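PDB 6GL2: endoglucanase, family GH5 from Zobellia galactanivorans, which probably hydrolyses beta-linked glucans with cellulase-type activity, and is dedicated to the breakdown of hemicellulose. Local coordinates for residues Asp52-Met57 / Gly317-Asn322; Phe70-Gly73 / Asp77-Ile80; Trp308-Gly311 / Glu315-Ile318. All blocks are in the same frame, centred on the assembly; numbering follows the deposited sequence.

All three contacts lie in the loops and helices around a closed barrel of eight parallel strands. Interaction 1 opens first, at helix 48-57, and encloses interaction 2, a loop closed on itself between strand 61-64 and helix 82-96. Interaction 3 follows, folding the segment after strand 304-307 back on itself, and ends on the same stretch as interaction 1. These two share Gly317 and Ile318, with centres about 10 Å apart, and Asp309 OD2 probably accepts a hydrogen bond from Phe319 N. Interaction 2 lies about 31 and 29 Å from interactions 1 and 3, centre to centre. Interactions 1 and 3 thus add contacts near the seam of first and last strands; interaction 2 shapes a peripheral loop.

Interaction 1: Asp52-Met57 / Gly317-Asn322; sequences DEIAKM and GIFNRN
Phe319 swings its ring toward Ile54 and Glu53 because its CG lies anti to the backbone N (chi1 178°), while Ile54 carries CG1 anti to its carbonyl carbon (chi1 -54°) and ends with CD1 over the ring. Ile54 CD1 stands 4.2 Å from the Phe319 ring centroid, 23° off the normal, which is a CH-pi contact displaced toward the rim; its nearest ring atom is Phe319 CD2, at 3.9 Å. The far end of the ring meets Glu53 obliquely: Glu53 CB is 3.5 Å from Phe319 CE1, and CG packs beside CZ. Only the aliphatic part of Glu53 is used, since its chain bends at chi2 and its carboxylate leads away from the ring to Lys56, three residues on in the helix. Glu53 OE2 forms a salt bridge with Lys56 NZ (2.7 Å), met on the syn side. No hydrogen bond crosses this interface. Replacing Phe319 by an alanine would probably open a gap beside Ile54 CD1 and leave the methylenes of Glu53 without their aromatic cover. Trp25 of strand 24-26 touches both Ile54 and Phe319. Helix 48-57 and the loop after strand 304-307 thereby pack together where the closed (beta/alpha)8 barrel joins its first strand to its last.

Interaction 2: Phe70-Gly73 / Asp77-Ile80; sequences FHIG and DYLI
Ile72 and Ile80 face each other in a single beta bridge, with their CA atoms 4.5 Å apart, and the backbone beside them is the tightly packed part of the contact. Gly73 N donates to Leu79 O at 2.8 Å; the bond is fairly straight (154° at the hydrogen), although the donor is tilted from the carbonyl plane. The same carbonyl is also approached by a CA-H from Ile72, and on the other flank of the bridge Ile80 CA lies 3.3 Å from His71 O. Beyond Gly73, the CA-H of Tyr78 points at Gly73 O almost linearly, at 172°.

Side-chain packing is looser. With Ile72 CG1 beside the backbone N (chi1 -66°), CG2 falls anti to N and comes to the edge of the Tyr78 ring; Ile72 CG2 lies 3.8 Å from Tyr78 CB, while Ile72 CG1 and Ile80 CG1 are 4.3 Å apart. Helix 117-137 covers this side with Glu126 and Ile134, and its Gln133 bonds to Tyr78 O and Ile80 N. The imidazole of His71 is directed to Trp84, on which it stacks, and to Glu81, bonded through ND1. On the solvent side Leu79 is exposed, its side chain leading away. Between the two segments, the chemistry therefore implies closure mainly by backbone polar contacts, one conventional hydrogen bond helped by three CA-H...O contacts, with the isoleucines adding a modest apolar seam.

Interaction 3: Trp308-Gly311 / Glu315-Ile318; sequences WDNG and EFGI
Asn310 meets Glu315 and Phe316 with opposite ends of its amide. From CB the chain rises with CG between the backbone N and carbonyl carbon (chi1 69°), which carries the amide across to the other segment; Asn310 CG passes 4.0 Å from Phe316 CB. Asn310 OD1 then accepts from Phe316 N at 3.3 Å, the donor lying above the carbonyl plane, and takes a further bond from Asn312 N. At the tip, Asn310 ND2 donates to the anti lone pair of Glu315 OE1 (2.9 Å) and also sits at the edge of the Phe316 ring.

The edge of Trp308, at CD1, points at the face of that ring: Trp308 CD1 is 3.7 Å from Phe316 CG, and the planes stand at 70° in a T-shaped pair. Asp309 divides its carboxylate, OD1 accepting from Gly311 N at 2.8 Å in an Asx turn and OD2 from Ile318 N at 2.9 Å, so both oxygens hold backbone. Gly317 packs against Gly311 so closely that a CB on it would clash with Gly311 C. The loop follows strand 304-307 of the barrel and leads to helix 329-336, whose Ile331 and Ala332 touch Ile318, while strand 24-26 borders it through Asn26 at Trp308 and Trp25 at Ile318.

Interaction 1: Asp52-Met57 / Gly317-Asn322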
ATOM      1  N   ASP A  52      14.333 -11.589   5.547  1.00  9.07           N
ATOM      2  CA  ASP A  52      14.765 -12.824   4.945  1.00  9.43           C
ATOM      3  C   ASP A  52      13.690 -13.908   5.037  1.00  8.06           C
ATOM      4  O   ASP A  52      13.478 -14.625   4.053  1.00  9.57           O
ATOM      5  CB  ASP A  52      16.017 -13.406   5.704  1.00  9.40           C
ATOM      6  CG  ASP A  52      17.269 -12.613   5.447  1.00  9.40           C
ATOM      7  OD1 ASP A  52      17.406 -11.770   4.546  1.00 11.44           O
ATOM      8  OD2 ASP A  52      18.222 -12.833   6.279  1.00 10.76           O
ATOM      9  N   GLU A  53      12.983 -13.987   6.160  1.00  8.99           N
ATOM     10  CA  GLU A  53      11.954 -14.992   6.280  1.00  9.75           C
ATOM     11  C   GLU A  53      10.773 -14.705   5.351  1.00  9.06           C
ATOM     12  O   GLU A  53      10.109 -15.629   4.825  1.00  9.10           O
ATOM     13  CB  GLU A  53      11.414 -15.081   7.669  1.00  9.21           C
ATOM     14  CG  GLU A  53      12.474 -15.596   8.640  1.00 10.90           C
ATOM     15  CD  GLU A  53      13.092 -16.928   8.209  1.00 12.21           C
ATOM     16  OE1 GLU A  53      12.337 -17.827   7.789  1.00 13.66           O
ATOM     17  OE2 GLU A  53      14.329 -17.082   8.298  1.00 13.84           O
ATOM     18  N   ILE A  54      10.436 -13.445   5.165  1.00  8.55           N
ATOM     19  CA  ILE A  54       9.342 -13.038   4.230  1.00  9.59           C
ATOM     20  C   ILE A  54       9.701 -13.539   2.849  1.00  8.84           C
ATOM     21  O   ILE A  54       8.861 -14.103   2.106  1.00  9.35           O
ATOM     22  CB  ILE A  54       9.124 -11.522   4.267  1.00  9.43           C
ATOM     23  CG1 ILE A  54       8.877 -11.035   5.726  1.00 10.18           C
ATOM     24  CG2 ILE A  54       7.935 -11.125   3.371  1.00 10.57           C
ATOM     25  CD1 ILE A  54       7.748 -11.680   6.459  1.00  9.86           C
ATOM     26  N   ALA A  55      10.942 -13.285   2.368  1.00  8.89           N
ATOM     27  CA  ALA A  55      11.370 -13.735   1.069  1.00  9.10           C
ATOM     28  C   ALA A  55      11.467 -15.233   1.020  1.00  9.09           C
ATOM     29  O   ALA A  55      11.070 -15.824  -0.055  1.00 10.15           O
ATOM     30  CB  ALA A  55      12.731 -13.117   0.753  1.00 10.03           C
ATOM     31  N   LYS A  56      11.916 -15.934   2.024  1.00 10.17           N
ATOM     32  CA  LYS A  56      12.048 -17.386   1.962  1.00 12.21           C
ATOM     33  C   LYS A  56      10.740 -18.050   1.828  1.00 11.69           C
ATOM     34  O   LYS A  56      10.635 -19.117   1.264  1.00 13.29           O
ATOM     35  CB  LYS A  56      12.777 -17.892   3.216  1.00 12.34           C
ATOM     36  CG  LYS A  56      14.286 -17.584   3.234  1.00 15.50           C
ATOM     37  CD  LYS A  56      14.984 -17.500   4.608  1.00 18.69           C
ATOM     38  CE  LYS A  56      15.031 -18.832   5.235  1.00 20.56           C
ATOM     39  NZ  LYS A  56      15.658 -18.791   6.617  1.00 16.54           N
ATOM     40  N   MET A  57       9.678 -17.448   2.382  1.00 10.58           N
ATOM     41  CA  MET A  57       8.291 -17.974   2.305  1.00 10.80           C
ATOM     42  C   MET A  57       7.750 -17.821   0.906  1.00 11.40           C
ATOM     43  O   MET A  57       6.805 -18.537   0.552  1.00 13.87           O
ATOM     44  CB  MET A  57       7.446 -17.285   3.419  1.00 11.16           C
ATOM     45  CG  MET A  57       5.972 -17.581   3.348  1.00 12.01           C
ATOM     46  SD  MET A  57       5.525 -19.325   3.496  1.00 13.63           S
ATOM     47  CE  MET A  57       5.665 -19.548   5.276  1.00 16.59           C
ATOM     48  N   GLY A 317      -1.303 -10.274  12.257  1.00  9.55           N
ATOM     49  CA  GLY A 317       0.034 -10.792  12.200  1.00  9.17           C
ATOM     50  C   GLY A 317       0.053 -12.301  11.895  1.00  8.90           C
ATOM     51  O   GLY A 317      -0.553 -13.127  12.642  1.00 11.56           O
ATOM     52  N   ILE A 318       0.672 -12.658  10.809  1.00  8.23           N
ATOM     53  CA  ILE A 318       0.905 -14.043  10.429  1.00  8.21           C
ATOM     54  C   ILE A 318       2.353 -14.494  10.550  1.00  8.41           C
ATOM     55  O   ILE A 318       2.621 -15.696  10.687  1.00  9.43           O
ATOM     56  CB  ILE A 318       0.322 -14.400   9.038  1.00  8.24           C
ATOM     57  CG1 ILE A 318       0.999 -13.608   7.934  1.00  8.15           C
ATOM     58  CG2 ILE A 318      -1.176 -14.065   9.021  1.00  9.05           C
ATOM     59  CD1 ILE A 318       0.575 -14.064   6.551  1.00  9.07           C
ATOM     60  N   PHE A 319       3.264 -13.519  10.669  1.00  9.29           N
ATOM     61  CA  PHE A 319       4.710 -13.760  10.929  1.00  8.99           C
ATOM     62  C   PHE A 319       5.046 -13.252  12.320  1.00  9.77           C
ATOM     63  O   PHE A 319       4.608 -12.177  12.694  1.00  9.37           O
ATOM     64  CB  PHE A 319       5.513 -13.013   9.897  1.00  9.16           C
ATOM     65  CG  PHE A 319       7.018 -13.130  10.066  1.00  9.42           C
ATOM     66  CD1 PHE A 319       7.652 -14.377  10.028  1.00  9.22           C
ATOM     67  CD2 PHE A 319       7.791 -12.053  10.344  1.00  9.64           C
ATOM     68  CE1 PHE A 319       9.019 -14.469  10.190  1.00 10.16           C
ATOM     69  CE2 PHE A 319       9.175 -12.179  10.515  1.00 10.01           C
ATOM     70  CZ  PHE A 319       9.800 -13.378  10.453  1.00  9.84           C
ATOM     71  N   ASN A 320       5.822 -14.045  13.099  1.00 10.32           N
ATOM     72  CA  ASN A 320       6.252 -13.639  14.380  1.00  8.98           C
ATOM     73  C   ASN A 320       7.646 -12.981  14.289  1.00  9.77           C
ATOM     74  O   ASN A 320       8.665 -13.639  14.079  1.00  9.82           O
ATOM     75  CB  ASN A 320       6.327 -14.830  15.345  1.00 10.48           C
ATOM     76  CG  ASN A 320       6.590 -14.400  16.728  1.00 11.04           C
ATOM     77  OD1 ASN A 320       7.362 -13.523  17.034  1.00 11.16           O
ATOM     78  ND2 ASN A 320       6.010 -15.197  17.707  1.00 13.83           N
ATOM     79  N   ARG A 321       7.678 -11.665  14.346  1.00  8.85           N
ATOM     80  CA  ARG A 321       8.937 -10.901  14.215  1.00  9.52           C
ATOM     81  C   ARG A 321       9.897 -11.129  15.371  1.00 10.06           C
ATOM     82  O   ARG A 321      11.117 -10.923  15.125  1.00 10.92           O
ATOM     83  CB  ARG A 321       8.609  -9.388  14.064  1.00  9.07           C
ATOM     84  CG  ARG A 321       7.752  -9.105  12.873  1.00  9.58           C
ATOM     85  CD  ARG A 321       7.407  -7.655  12.739  1.00  8.71           C
ATOM     86  NE  ARG A 321       6.287  -7.494  11.825  1.00  8.18           N
ATOM     87  CZ  ARG A 321       5.689  -6.318  11.538  1.00  8.09           C
ATOM     88  NH1 ARG A 321       6.208  -5.157  11.918  1.00  8.16           N
ATOM     89  NH2 ARG A 321       4.572  -6.334  10.847  1.00  8.02           N
ATOM     90  N   ASN A 322       9.382 -11.539  16.502  1.00 10.06           N
ATOM     91  CA  ASN A 322      10.265 -11.756  17.673  1.00 11.79           C
ATOM     92  C   ASN A 322      10.939 -13.118  17.667  1.00 11.20           C
ATOM     93  O   ASN A 322      12.097 -13.209  18.071  1.00 14.55           O
ATOM     94  CB  ASN A 322       9.450 -11.618  18.927  1.00 13.46           C
ATOM     95  CG  ASN A 322       9.020 -10.145  19.191  1.00 18.27           C
ATOM     96  OD1 ASN A 322       7.880  -9.871  19.400  1.00 27.39           O
ATOM     97  ND2 ASN A 322       9.955  -9.276  19.046  1.00 19.47           N
TER

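Interaction 2: Phe70-Gly73 / Asp77-Ile80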
ATOM      1  N   PHE A  70       6.385  12.595  12.143  1.00  9.69           N
ATOM      2  CA  PHE A  70       7.215  12.890  13.286  1.00 10.99           C
ATOM      3  C   PHE A  70       8.643  13.191  12.907  1.00 11.18           C
ATOM      4  O   PHE A  70       9.497  13.376  13.782  1.00 13.50           O
ATOM      5  CB  PHE A  70       7.102  11.767  14.306  1.00 11.34           C
ATOM      6  CG  PHE A  70       5.723  11.648  14.893  1.00 13.08           C
ATOM      7  CD1 PHE A  70       5.392  12.444  15.933  1.00 15.91           C
ATOM      8  CD2 PHE A  70       4.799  10.769  14.397  1.00 13.40           C
ATOM      9  CE1 PHE A  70       4.151  12.365  16.481  1.00 18.89           C
ATOM     10  CE2 PHE A  70       3.511  10.707  14.899  1.00 15.44           C
ATOM     11  CZ  PHE A  70       3.232  11.528  15.952  1.00 17.34           C
ATOM     12  N   HIS A  71       8.974  13.176  11.637  1.00 10.51           N
ATOM     13  CA  HIS A  71      10.320  13.396  11.114  1.00  9.76           C
ATOM     14  C   HIS A  71      10.378  14.483  10.107  1.00  9.09           C
ATOM     15  O   HIS A  71      11.371  14.502   9.348  1.00 11.14           O
ATOM     16  CB  HIS A  71      10.959  12.101  10.702  1.00 10.79           C
ATOM     17  CG  HIS A  71      10.919  11.019  11.726  1.00 12.70           C
ATOM     18  ND1 HIS A  71      11.840  10.895  12.677  1.00 15.48           N
ATOM     19  CD2 HIS A  71       9.900  10.117  12.024  1.00 13.90           C
ATOM     20  CE1 HIS A  71      11.462   9.862  13.470  1.00 15.05           C
ATOM     21  NE2 HIS A  71      10.274   9.419  13.045  1.00 16.35           N
ATOM     22  N   ILE A  72       9.400  15.348   9.958  1.00 10.20           N
ATOM     23  CA  ILE A  72       9.385  16.443   9.019  1.00 11.62           C
ATOM     24  C   ILE A  72       9.467  17.713   9.812  1.00 12.69           C
ATOM     25  O   ILE A  72       8.720  17.943  10.794  1.00 13.40           O
ATOM     26  CB  ILE A  72       8.132  16.428   8.183  1.00 12.28           C
ATOM     27  CG1 ILE A  72       8.006  15.201   7.221  1.00 12.01           C
ATOM     28  CG2 ILE A  72       7.974  17.743   7.396  1.00 12.35           C
ATOM     29  CD1 ILE A  72       6.659  14.909   6.654  1.00 11.90           C
ATOM     30  N   GLY A  73      10.367  18.591   9.392  1.00 11.93           N
ATOM     31  CA  GLY A  73      10.567  19.884  10.059  1.00 14.45           C
ATOM     32  C   GLY A  73       9.571  20.918   9.575  1.00 16.25           C
ATOM     33  O   GLY A  73       8.605  20.662   8.800  1.00 15.80           O
ATOM     34  N   ASP A  77      10.659  24.556   3.990  1.00 22.19           N
ATOM     35  CA  ASP A  77      11.490  23.501   3.484  1.00 20.57           C
ATOM     36  C   ASP A  77      10.956  22.105   3.899  1.00 15.98           C
ATOM     37  O   ASP A  77      11.150  21.211   3.119  1.00 15.69           O
ATOM     38  CB  ASP A  77      12.931  23.560   3.953  1.00 23.41           C
ATOM     39  CG  ASP A  77      13.780  24.654   3.254  0.50 23.44           C
ATOM     40  OD1 ASP A  77      13.236  25.448   2.512  0.50 26.57           O
ATOM     41  OD2 ASP A  77      15.002  24.668   3.481  0.50 25.74           O
ATOM     42  N   TYR A  78      10.303  21.981   5.044  1.00 13.66           N
ATOM     43  CA  TYR A  78       9.742  20.670   5.498  1.00 13.13           C
ATOM     44  C   TYR A  78      10.848  19.611   5.416  1.00 13.23           C
ATOM     45  O   TYR A  78      10.636  18.545   4.812  1.00 11.75           O
ATOM     46  CB  TYR A  78       8.537  20.305   4.694  1.00 12.94           C
ATOM     47  CG  TYR A  78       7.382  21.269   4.841  1.00 14.78           C
ATOM     48  CD1 TYR A  78       6.660  21.338   6.039  1.00 15.41           C
ATOM     49  CD2 TYR A  78       6.972  22.060   3.757  1.00 17.25           C
ATOM     50  CE1 TYR A  78       5.575  22.208   6.159  1.00 18.53           C
ATOM     51  CE2 TYR A  78       5.892  22.940   3.875  1.00 20.19           C
ATOM     52  CZ  TYR A  78       5.218  22.986   5.071  1.00 19.57           C
ATOM     53  OH  TYR A  78       4.142  23.834   5.191  1.00 24.46           O
ATOM     54  N   LEU A  79      12.025  19.886   5.961  1.00 12.31           N
ATOM     55  CA  LEU A  79      13.143  18.972   5.872  1.00 10.43           C
ATOM     56  C   LEU A  79      12.822  17.621   6.549  1.00 10.87           C
ATOM     57  O   LEU A  79      12.410  17.606   7.726  1.00 10.96           O
ATOM     58  CB  LEU A  79      14.359  19.632   6.589  1.00 12.27           C
ATOM     59  CG  LEU A  79      15.629  18.804   6.630  1.00 13.12           C
ATOM     60  CD1 LEU A  79      16.189  18.351   5.328  1.00 14.68           C
ATOM     61  CD2 LEU A  79      16.684  19.550   7.434  1.00 15.71           C
ATOM     62  N   ILE A  80      13.067  16.552   5.879  1.00 10.77           N
ATOM     63  CA  ILE A  80      12.930  15.237   6.481  1.00  9.01           C
ATOM     64  C   ILE A  80      14.218  14.900   7.202  1.00 10.58           C
ATOM     65  O   ILE A  80      15.329  15.020   6.591  1.00 10.86           O
ATOM     66  CB  ILE A  80      12.630  14.152   5.398  1.00  8.86           C
ATOM     67  CG1 ILE A  80      11.356  14.468   4.587  1.00  9.89           C
ATOM     68  CG2 ILE A  80      12.508  12.785   6.078  1.00 10.85           C
ATOM     69  CD1 ILE A  80      11.096  13.491   3.439  1.00 10.14           C
TER

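Interaction 3: Trp308-Gly311 / Glu315-Ile318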
ATOM      1  N   TRP A 308      -1.995  -7.409   4.625  1.00  7.25           N
ATOM      2  CA  TRP A 308      -1.693  -6.534   5.737  1.00  7.12           C
ATOM      3  C   TRP A 308      -1.307  -7.305   6.949  1.00  7.41           C
ATOM      4  O   TRP A 308      -2.102  -8.056   7.486  1.00  8.40           O
ATOM      5  CB  TRP A 308      -2.907  -5.586   6.067  1.00  7.49           C
ATOM      6  CG  TRP A 308      -2.634  -4.723   7.193  1.00  8.18           C
ATOM      7  CD1 TRP A 308      -3.169  -4.744   8.434  1.00  8.51           C
ATOM      8  CD2 TRP A 308      -1.697  -3.622   7.179  1.00  8.61           C
ATOM      9  NE1 TRP A 308      -2.594  -3.817   9.218  1.00  8.55           N
ATOM     10  CE2 TRP A 308      -1.730  -3.059   8.491  1.00  8.36           C
ATOM     11  CE3 TRP A 308      -0.895  -3.052   6.230  1.00  8.11           C
ATOM     12  CZ2 TRP A 308      -0.908  -1.999   8.844  1.00  8.73           C
ATOM     13  CZ3 TRP A 308      -0.111  -1.953   6.567  1.00  7.54           C
ATOM     14  CH2 TRP A 308      -0.168  -1.412   7.848  1.00  8.60           C
ATOM     15  N   ASP A 309      -0.058  -7.123   7.399  1.00  7.84           N
ATOM     16  CA  ASP A 309       0.448  -7.826   8.617  1.00  8.24           C
ATOM     17  C   ASP A 309       0.885  -6.775   9.604  1.00  7.26           C
ATOM     18  O   ASP A 309       1.759  -5.960   9.275  1.00  8.44           O
ATOM     19  CB  ASP A 309       1.614  -8.754   8.236  1.00  8.02           C
ATOM     20  CG  ASP A 309       2.110  -9.585   9.388  1.00  7.79           C
ATOM     21  OD1 ASP A 309       2.360  -8.958  10.477  1.00  7.61           O
ATOM     22  OD2 ASP A 309       2.317 -10.828   9.314  1.00  8.11           O
ATOM     23  N   ASN A 310       0.227  -6.632  10.751  1.00  7.57           N
ATOM     24  CA  ASN A 310       0.582  -5.653  11.725  1.00  8.45           C
ATOM     25  C   ASN A 310       1.408  -6.132  12.847  1.00  8.46           C
ATOM     26  O   ASN A 310       1.601  -5.415  13.874  1.00  8.60           O
ATOM     27  CB  ASN A 310      -0.663  -4.866  12.219  1.00  8.66           C
ATOM     28  CG  ASN A 310      -1.587  -5.662  13.033  1.00  8.03           C
ATOM     29  OD1 ASN A 310      -1.401  -6.852  13.256  1.00  9.04           O
ATOM     30  ND2 ASN A 310      -2.596  -5.003  13.587  1.00 11.23           N
ATOM     31  N   GLY A 311       1.876  -7.372  12.761  1.00  8.04           N
ATOM     32  CA  GLY A 311       2.767  -7.925  13.790  1.00  8.70           C
ATOM     33  C   GLY A 311       2.055  -8.543  14.916  1.00  9.56           C
ATOM     34  O   GLY A 311       2.703  -9.270  15.733  1.00 11.92           O
ATOM     35  N   GLU A 315      -4.519 -10.087  15.707  1.00  9.84           N
ATOM     36  CA  GLU A 315      -5.113  -9.224  14.710  1.00 10.77           C
ATOM     37  C   GLU A 315      -4.691  -9.741  13.338  1.00 10.64           C
ATOM     38  O   GLU A 315      -5.316 -10.653  12.845  1.00 10.88           O
ATOM     39  CB  GLU A 315      -4.689  -7.774  14.991  1.00  9.34           C
ATOM     40  CG  GLU A 315      -5.261  -7.291  16.298  1.00 11.03           C
ATOM     41  CD  GLU A 315      -4.844  -5.937  16.735  1.00 12.54           C
ATOM     42  OE1 GLU A 315      -4.151  -5.209  15.975  1.00 15.14           O
ATOM     43  OE2 GLU A 315      -5.151  -5.460  17.868  1.00 13.10           O
ATOM     44  N   PHE A 316      -3.728  -9.091  12.633  1.00  9.00           N
ATOM     45  CA  PHE A 316      -3.355  -9.412  11.292  1.00  8.65           C
ATOM     46  C   PHE A 316      -1.995 -10.084  11.134  1.00  8.82           C
ATOM     47  O   PHE A 316      -1.556 -10.406  10.014  1.00  9.26           O
ATOM     48  CB  PHE A 316      -3.371  -8.107  10.448  1.00  8.86           C
ATOM     49  CG  PHE A 316      -4.764  -7.583  10.152  1.00 10.02           C
ATOM     50  CD1 PHE A 316      -5.430  -8.041   9.092  1.00 11.99           C
ATOM     51  CD2 PHE A 316      -5.361  -6.689  11.002  1.00 10.69           C
ATOM     52  CE1 PHE A 316      -6.720  -7.557   8.779  1.00 13.01           C
ATOM     53  CE2 PHE A 316      -6.656  -6.261  10.740  1.00 12.75           C
ATOM     54  CZ  PHE A 316      -7.308  -6.721   9.628  1.00 11.63           C
ATOM     55  N   GLY A 317      -1.303 -10.274  12.257  1.00  9.55           N
ATOM     56  CA  GLY A 317       0.034 -10.792  12.200  1.00  9.17           C
ATOM     57  C   GLY A 317       0.053 -12.301  11.895  1.00  8.90           C
ATOM     58  O   GLY A 317      -0.553 -13.127  12.642  1.00 11.56           O
ATOM     59  N   ILE A 318       0.672 -12.658  10.809  1.00  8.23           N
ATOM     60  CA  ILE A 318       0.905 -14.043  10.429  1.00  8.21           C
ATOM     61  C   ILE A 318       2.353 -14.494  10.550  1.00  8.41           C
ATOM     62  O   ILE A 318       2.621 -15.696  10.687  1.00  9.43           O
ATOM     63  CB  ILE A 318       0.322 -14.400   9.038  1.00  8.24           C
ATOM     64  CG1 ILE A 318       0.999 -13.608   7.934  1.00  8.15           C
ATOM     65  CG2 ILE A 318      -1.176 -14.065   9.021  1.00  9.05           C
ATOM     66  CD1 ILE A 318       0.575 -14.064   6.551  1.00  9.07           C
TER